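Local coordinates for protein cellulase IBT99 (Metagenomes, PDB 6WBT) that probably hydrolyses 6-phospho-alpha-glucosides as a family 4 glycoside hydrolase that uses NAD and a manganese ion, at residues 126-129 / 130-134; 344-347 / 348-352; 400-404 / 405-409. All blocks are in the same frame, centred on the assembly; numbering follows the deposited sequence.

Interaction 1 (126-129 / 130-134); sequences PMVQ and LIDYC
P126 O accepts from L130 N at 3.1 Å, the first of four successive i to i+4 backbone bonds in about two and a half turns of helix 114-136. The straightest runs from D132 N to V128 O, 3.0 Å long with 160° at the hydrogen. A kink precedes them, because the proline nitrogen of P126 makes no bond to the turn before. On the buried side M127, a selenomethionine, curls back through its second and third torsions, bringing SE alongside CD2 of L130 at 3.9 Å. On the outer side Q129 and Y133 run together: CG of Q129 makes an off-centre CH-pi contact, 4.2 Å from the Y133 centroid, and the amide beyond it, its plane 13° from the ring's, comes alongside the hydroxyl end. Y133 further meets the ring of F76, so an alanine here would probably leave the Q129 side chain without the ring it runs along and F76 without its aromatic partner. D132 OD2 turns to a salt bridge with R162. With L130 on strand 81-84 and M127 and I131 on strand 143-146, this is a sheet-covering helix of the Rossmann-type domain, whose P126 touches the bound NAD.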
loop_
_atom_site.group_PDB
_atom_site.type_symbol
_atom_site.label_atom_id
_atom_site.label_comp_id
_atom_site.label_asym_id
_atom_site.label_seq_id
_atom_site.Cartn_x
_atom_site.Cartn_y
_atom_site.Cartn_z
ATOM N N PRO A 126 23.445 -1.502 23.932
ATOM C CA PRO A 126 24.658 -2.339 23.889
ATOM C C PRO A 126 24.864 -3.042 22.559
ATOM O O PRO A 126 26.014 -3.241 22.148
ATOM C CB PRO A 126 24.430 -3.337 25.030
ATOM C CG PRO A 126 23.612 -2.583 26.000
ATOM C CD PRO A 126 22.676 -1.748 25.168
HETATM N N MSE A 127 23.791 -3.423 21.871
HETATM C CA MSE A 127 23.908 -4.015 20.542
HETATM C C MSE A 127 24.348 -2.972 19.522
HETATM O O MSE A 127 25.131 -3.265 18.620
HETATM C CB MSE A 127 22.586 -4.649 20.109
HETATM C CG MSE A 127 22.407 -6.088 20.560
HETATM SE SE MSE A 127 23.766 -7.263 19.803
HETATM C CE MSE A 127 23.524 -6.821 17.918
ATOM N N VAL A 128 23.835 -1.748 19.674
ATOM C CA VAL A 128 24.233 -0.660 18.784
ATOM C C VAL A 128 25.713 -0.345 18.964
ATOM O O VAL A 128 26.427 -0.061 17.994
ATOM C CB VAL A 128 23.349 0.578 19.026
ATOM C CG1 VAL A 128 23.850 1.763 18.216
ATOM C CG2 VAL A 128 21.901 0.271 18.670
ATOM N N GLN A 129 26.200 -0.400 20.208
ATOM C CA GLN A 129 27.623 -0.194 20.454
ATOM C C GLN A 129 28.464 -1.290 19.814
ATOM O O GLN A 129 29.581 -1.025 19.353
ATOM C CB GLN A 129 27.891 -0.122 21.958
ATOM C CG GLN A 129 29.294 0.335 22.314
ATOM C CD GLN A 129 29.480 0.524 23.807
ATOM O OE1 GLN A 129 29.113 -0.338 24.605
ATOM N NE2 GLN A 129 30.052 1.659 24.191
ATOM N N LEU A 130 27.947 -2.521 19.774
ATOM C CA LEU A 130 28.643 -3.591 19.069
ATOM C C LEU A 130 28.717 -3.304 17.574
ATOM O O LEU A 130 29.718 -3.619 16.920
ATOM C CB LEU A 130 27.947 -4.927 19.326
ATOM C CG LEU A 130 28.389 -6.125 18.479
ATOM C CD1 LEU A 130 29.855 -6.442 18.708
ATOM C CD2 LEU A 130 27.523 -7.341 18.774
ATOM N N ILE A 131 27.663 -2.701 17.019
ATOM C CA ILE A 131 27.659 -2.358 15.601
ATOM C C ILE A 131 28.720 -1.305 15.308
ATOM O O ILE A 131 29.494 -1.426 14.350
ATOM C CB ILE A 131 26.260 -1.878 15.171
ATOM C CG1 ILE A 131 25.220 -2.983 15.377
ATOM C CG2 ILE A 131 26.281 -1.413 13.726
ATOM C CD1 ILE A 131 25.369 -4.154 14.433
ATOM N N ASP A 132 28.774 -0.257 16.135
ATOM C CA ASP A 132 29.725 0.825 15.905
ATOM C C ASP A 132 31.165 0.366 16.100
ATOM O O ASP A 132 32.082 0.944 15.505
ATOM C CB ASP A 132 29.407 2.002 16.826
ATOM C CG ASP A 132 28.033 2.589 16.566
ATOM O OD1 ASP A 132 27.628 2.658 15.387
ATOM O OD2 ASP A 132 27.354 2.974 17.541
ATOM N N TYR A 133 31.386 -0.659 16.927
ATOM C CA TYR A 133 32.724 -1.230 17.054
ATOM C C TYR A 133 33.193 -1.815 15.730
ATOM O O TYR A 133 34.334 -1.592 15.305
ATOM C CB TYR A 133 32.739 -2.303 18.144
ATOM C CG TYR A 133 32.823 -1.764 19.553
ATOM C CD1 TYR A 133 33.500 -0.584 19.828
ATOM C CD2 TYR A 133 32.228 -2.440 20.609
ATOM C CE1 TYR A 133 33.582 -0.091 21.116
ATOM C CE2 TYR A 133 32.302 -1.955 21.901
ATOM C CZ TYR A 133 32.980 -0.781 22.148
ATOM O OH TYR A 133 33.057 -0.294 23.433
ATOM N N CYS A 134 32.319 -2.566 15.056
ATOM C CA CYS A 134 32.707 -3.219 13.813
ATOM C C CYS A 134 32.768 -2.235 12.652
ATOM O O CYS A 134 33.576 -2.413 11.734
ATOM C CB CYS A 134 31.740 -4.358 13.499
ATOM S SG CYS A 134 31.609 -5.586 14.816
#

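Interaction 2 (344-347 / 348-352); sequences VPNN and GAIEN
N346 reaches forward to A349 and I350 just after strand 338-345 has run out at P345. Up to there the backbone belongs to the sheet, with V344 hydrogen-bonded through its backbone to V359 on the neighbouring strand 358-366. The side chain of N346 then does most of the work. Its CG stands opposite the backbone N (chi1 -169°), which swings the amide across the turn to I350, where both of its ends are used. OD1 accepts from I350 N at 2.5 Å, in the carbonyl plane on a lone pair, while ND2 gives a hydrogen to I350 O at 2.7 Å, with that oxygen only 2° out of the amide plane. Both bonds are nearly straight, 167° at the hydrogen, so the flat group is held against rotation, and ND2 has a further partner in S354 O. The CB of A349 lies beside the same OD1, 3.3 Å away.

The backbone between them is a type I' beta turn from N346 to A349, closed by A349 N bonding N346 O at 3.1 Å, the donor standing well above the carbonyl plane. N347 and G348 occupy its two corners with positive phi, the Asn-Gly pair familiar from this turn. At G348 a beta carbon would run into N347 O, which explains the missing side chain.

From N347 the beta carbon points away from 348-352, and its ND2 makes a weak hydrogen bond to Y159 OH. A subunit boundary also runs here: R374 of the second subunit bonds P345 O through NH2 and N346 O through NE, and packs on N347 and A349.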
loop_
_atom_site.group_PDB
_atom_site.type_symbol
_atom_site.label_atom_id
_atom_site.label_comp_id
_atom_site.label_asym_id
_atom_site.label_seq_id
_atom_site.Cartn_x
_atom_site.Cartn_y
_atom_site.Cartn_z
ATOM N N VAL A 344 14.481 -10.337 8.766
ATOM C CA VAL A 344 14.815 -9.298 7.793
ATOM C C VAL A 344 13.767 -8.199 7.879
ATOM O O VAL A 344 12.641 -8.425 8.349
ATOM C CB VAL A 344 14.896 -9.866 6.357
ATOM C CG1 VAL A 344 16.061 -10.831 6.231
ATOM C CG2 VAL A 344 13.589 -10.546 5.986
ATOM N N PRO A 345 14.113 -6.986 7.445
ATOM C CA PRO A 345 13.089 -5.943 7.295
ATOM C C PRO A 345 12.087 -6.343 6.222
ATOM O O PRO A 345 12.464 -6.822 5.150
ATOM C CB PRO A 345 13.894 -4.704 6.886
ATOM C CG PRO A 345 15.294 -4.995 7.319
ATOM C CD PRO A 345 15.467 -6.472 7.183
ATOM N N ASN A 346 10.802 -6.147 6.523
ATOM C CA ASN A 346 9.725 -6.550 5.626
ATOM C C ASN A 346 9.867 -5.897 4.258
ATOM O O ASN A 346 10.266 -6.554 3.290
ATOM C CB ASN A 346 8.364 -6.202 6.232
ATOM C CG ASN A 346 7.215 -6.822 5.470
ATOM O OD1 ASN A 346 7.380 -7.843 4.803
ATOM N ND2 ASN A 346 6.040 -6.211 5.564
ATOM N N ASN A 347 9.539 -4.606 4.172
ATOM C CA ASN A 347 9.668 -3.838 2.934
ATOM C C ASN A 347 8.909 -4.502 1.786
ATOM O O ASN A 347 9.354 -4.505 0.636
ATOM C CB ASN A 347 11.140 -3.630 2.568
ATOM C CG ASN A 347 11.838 -2.649 3.491
ATOM O OD1 ASN A 347 11.231 -1.691 3.969
ATOM N ND2 ASN A 347 13.120 -2.883 3.744
ATOM N N GLY A 348 7.751 -5.077 2.103
ATOM C CA GLY A 348 6.911 -5.712 1.111
ATOM C C GLY A 348 7.019 -7.220 1.029
ATOM O O GLY A 348 6.319 -7.826 0.210
ATOM N N ALA A 349 7.878 -7.844 1.841
ATOM C CA ALA A 349 7.966 -9.301 1.846
ATOM C C ALA A 349 6.632 -9.922 2.239
ATOM O O ALA A 349 6.093 -10.774 1.524
ATOM C CB ALA A 349 9.079 -9.756 2.789
ATOM N N ILE A 350 6.088 -9.508 3.379
ATOM C CA ILE A 350 4.715 -9.810 3.762
ATOM C C ILE A 350 3.906 -8.545 3.502
ATOM O O ILE A 350 4.094 -7.528 4.178
ATOM C CB ILE A 350 4.615 -10.260 5.226
ATOM C CG1 ILE A 350 5.526 -11.464 5.478
ATOM C CG2 ILE A 350 3.175 -10.597 5.582
ATOM C CD1 ILE A 350 5.500 -11.968 6.908
ATOM N N GLU A 351 3.003 -8.607 2.518
ATOM C CA GLU A 351 2.398 -7.390 1.983
ATOM C C GLU A 351 1.494 -6.703 3.000
ATOM O O GLU A 351 1.450 -5.470 3.061
ATOM C CB GLU A 351 1.613 -7.707 0.709
ATOM C CG GLU A 351 1.987 -6.835 -0.482
ATOM C CD GLU A 351 0.918 -6.825 -1.558
ATOM O OE1 GLU A 351 0.319 -5.754 -1.797
ATOM O OE2 GLU A 351 0.670 -7.890 -2.160
ATOM N N ASN A 352 0.760 -7.476 3.804
ATOM C CA ASN A 352 -0.194 -6.884 4.737
ATOM C C ASN A 352 0.470 -6.171 5.907
ATOM O O ASN A 352 -0.242 -5.573 6.719
ATOM C CB ASN A 352 -1.143 -7.954 5.280
ATOM C CG ASN A 352 -1.181 -9.193 4.417
ATOM O OD1 ASN A 352 -0.272 -10.021 4.467
ATOM N ND2 ASN A 352 -2.238 -9.336 3.627
#

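Interaction 3 (400-404 / 405-409); sequences AIEHS and YEKAL
S404 and K407 carry this junction, where helix 380-402 gives way to helix 405-414. With chi1 at 176°, the hydroxyl of S404 points away from its own N and in toward the first turn of the new helix. There it accepts from K407 N in a weak bond, OG to N 3.3 Å with 158° at the hydrogen. The carbonyl O of S404 takes a second weak bond, from A408 N at 3.5 Å, so both oxygens of one residue receive N-H groups of the opening turn. The hydroxyl also leans on the aliphatic start of K407, with OG 3.4 Å from K407 CG.

S404 is the N-cap of helix 405-414, at a sharp junction between two consecutive helices in the C-terminal part of the enzyme. H403 makes the turn, leaving the helical range with a positive phi, and its ND1 is tied to E441 O near the end of the chain.

K407 bends at chi2 (-91°), and its long arm comes back toward the end of the preceding helix, crossing E402. That glutamate, extended from the helix, lays OE1 against the methylene carbon CE of K407 at 3.3 Å. The charged nitrogen is more distant: K407 NZ and E402 OE1 form a long salt bridge of 3.9 Å, while NZ has another carboxylate partner in E398. The lysine thus links the two helices by both charge and packing.

Y405, the first residue of the new helix, follows the cap, but its side chain packs against K425 and L428 of helix 421-434, and its OH hydrogen-bonds D429 OD1.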
loop_
_atom_site.group_PDB
_atom_site.type_symbol
_atom_site.label_atom_id
_atom_site.label_comp_id
_atom_site.label_asym_id
_atom_site.label_seq_id
_atom_site.Cartn_x
_atom_site.Cartn_y
_atom_site.Cartn_z
ATOM N N ALA A 400 13.107 3.816 23.597
ATOM C CA ALA A 400 14.549 3.863 23.807
ATOM C C ALA A 400 15.198 5.015 23.052
ATOM O O ALA A 400 16.194 5.576 23.522
ATOM C CB ALA A 400 15.184 2.537 23.387
ATOM N N ILE A 401 14.653 5.379 21.892
ATOM C CA ILE A 401 15.236 6.453 21.095
ATOM C C ILE A 401 14.817 7.813 21.635
ATOM O O ILE A 401 15.652 8.698 21.851
ATOM C CB ILE A 401 14.842 6.290 19.615
ATOM C CG1 ILE A 401 15.398 4.979 19.054
ATOM C CG2 ILE A 401 15.328 7.480 18.798
ATOM C CD1 ILE A 401 14.955 4.689 17.636
ATOM N N GLU A 402 13.519 7.997 21.864
ATOM C CA GLU A 402 12.970 9.280 22.278
ATOM C C GLU A 402 12.971 9.473 23.788
ATOM O O GLU A 402 12.578 10.548 24.256
ATOM C CB GLU A 402 11.546 9.428 21.736
ATOM C CG GLU A 402 11.452 9.254 20.229
ATOM C CD GLU A 402 10.056 8.893 19.769
ATOM O OE1 GLU A 402 9.125 8.936 20.600
ATOM O OE2 GLU A 402 9.891 8.560 18.577
ATOM N N HIS A 403 13.400 8.466 24.555
ATOM C CA HIS A 403 13.460 8.548 26.016
ATOM C C HIS A 403 12.099 8.905 26.609
ATOM O O HIS A 403 12.002 9.652 27.585
ATOM C CB HIS A 403 14.529 9.545 26.471
ATOM C CG HIS A 403 15.913 9.193 26.025
ATOM N ND1 HIS A 403 16.802 8.511 26.827
ATOM C CD2 HIS A 403 16.562 9.429 24.861
ATOM C CE1 HIS A 403 17.939 8.342 26.175
ATOM N NE2 HIS A 403 17.819 8.889 24.980
ATOM N N SER A 404 11.039 8.364 26.017
ATOM C CA SER A 404 9.672 8.704 26.387
ATOM C C SER A 404 9.108 7.632 27.312
ATOM O O SER A 404 9.041 6.456 26.939
ATOM C CB SER A 404 8.799 8.856 25.142
ATOM O OG SER A 404 7.445 9.085 25.491
ATOM N N TYR A 405 8.707 8.044 28.516
ATOM C CA TYR A 405 8.048 7.125 29.437
ATOM C C TYR A 405 6.690 6.683 28.907
ATOM O O TYR A 405 6.275 5.541 29.139
ATOM C CB TYR A 405 7.899 7.783 30.811
ATOM C CG TYR A 405 7.075 6.994 31.806
ATOM C CD1 TYR A 405 5.709 7.214 31.939
ATOM C CD2 TYR A 405 7.665 6.038 32.621
ATOM C CE1 TYR A 405 4.953 6.499 32.846
ATOM C CE2 TYR A 405 6.917 5.317 33.535
ATOM C CZ TYR A 405 5.563 5.552 33.643
ATOM O OH TYR A 405 4.813 4.838 34.549
ATOM N N GLU A 406 5.988 7.568 28.194
ATOM C CA GLU A 406 4.656 7.237 27.704
ATOM C C GLU A 406 4.706 6.195 26.594
ATOM O O GLU A 406 3.801 5.359 26.491
ATOM C CB GLU A 406 3.950 8.502 27.215
ATOM C CG GLU A 406 2.446 8.359 27.078
ATOM C CD GLU A 406 1.768 9.671 26.738
ATOM O OE1 GLU A 406 0.992 9.707 25.760
ATOM O OE2 GLU A 406 2.016 10.669 27.447
ATOM N N LYS A 407 5.748 6.227 25.759
ATOM C CA LYS A 407 5.897 5.205 24.728
ATOM C C LYS A 407 6.120 3.832 25.346
ATOM O O LYS A 407 5.652 2.818 24.815
ATOM C CB LYS A 407 7.052 5.565 23.794
ATOM C CG LYS A 407 6.833 6.826 22.972
ATOM C CD LYS A 407 6.190 6.520 21.630
ATOM C CE LYS A 407 6.084 7.776 20.777
ATOM N NZ LYS A 407 5.679 7.470 19.376
ATOM N N ALA A 408 6.838 3.777 26.471
ATOM C CA ALA A 408 7.036 2.507 27.162
ATOM C C ALA A 408 5.730 1.996 27.754
ATOM O O ALA A 408 5.446 0.793 27.701
ATOM C CB ALA A 408 8.100 2.658 28.249
ATOM N N LEU A 409 4.920 2.893 28.322
ATOM C CA LEU A 409 3.616 2.490 28.837
ATOM C C LEU A 409 2.712 1.999 27.714
ATOM O O LEU A 409 1.917 1.072 27.905
ATOM C CB LEU A 409 2.966 3.655 29.583
ATOM C CG LEU A 409 1.593 3.392 30.201
ATOM C CD1 LEU A 409 1.673 2.266 31.220
ATOM C CD2 LEU A 409 1.041 4.657 30.837
#

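Along the chain the three contacts come in series, interaction 1 in the Rossmann-type part and interactions 2 and 3 in the C-terminal part. Their centres lie 21 to 25 Å apart and none touches another. Interactions 1 and 2 nevertheless share the nine-stranded sheet: helix 114-136 covers its parallel strands, whereas 344-352 ends strand 338-345 and begins the connection to strand 358-366. Interactions 1 and 3 are joined through helix 114-136, where M121 and I124 pack on A400 and Y125 OH bonds A400 O; their nearest atoms are about 8 Å apart. The helix that touches NAD thus shares a sheet with interaction 2 and packs on the first helix of interaction 3, and those two contacts also meet other subunits, the second and the third.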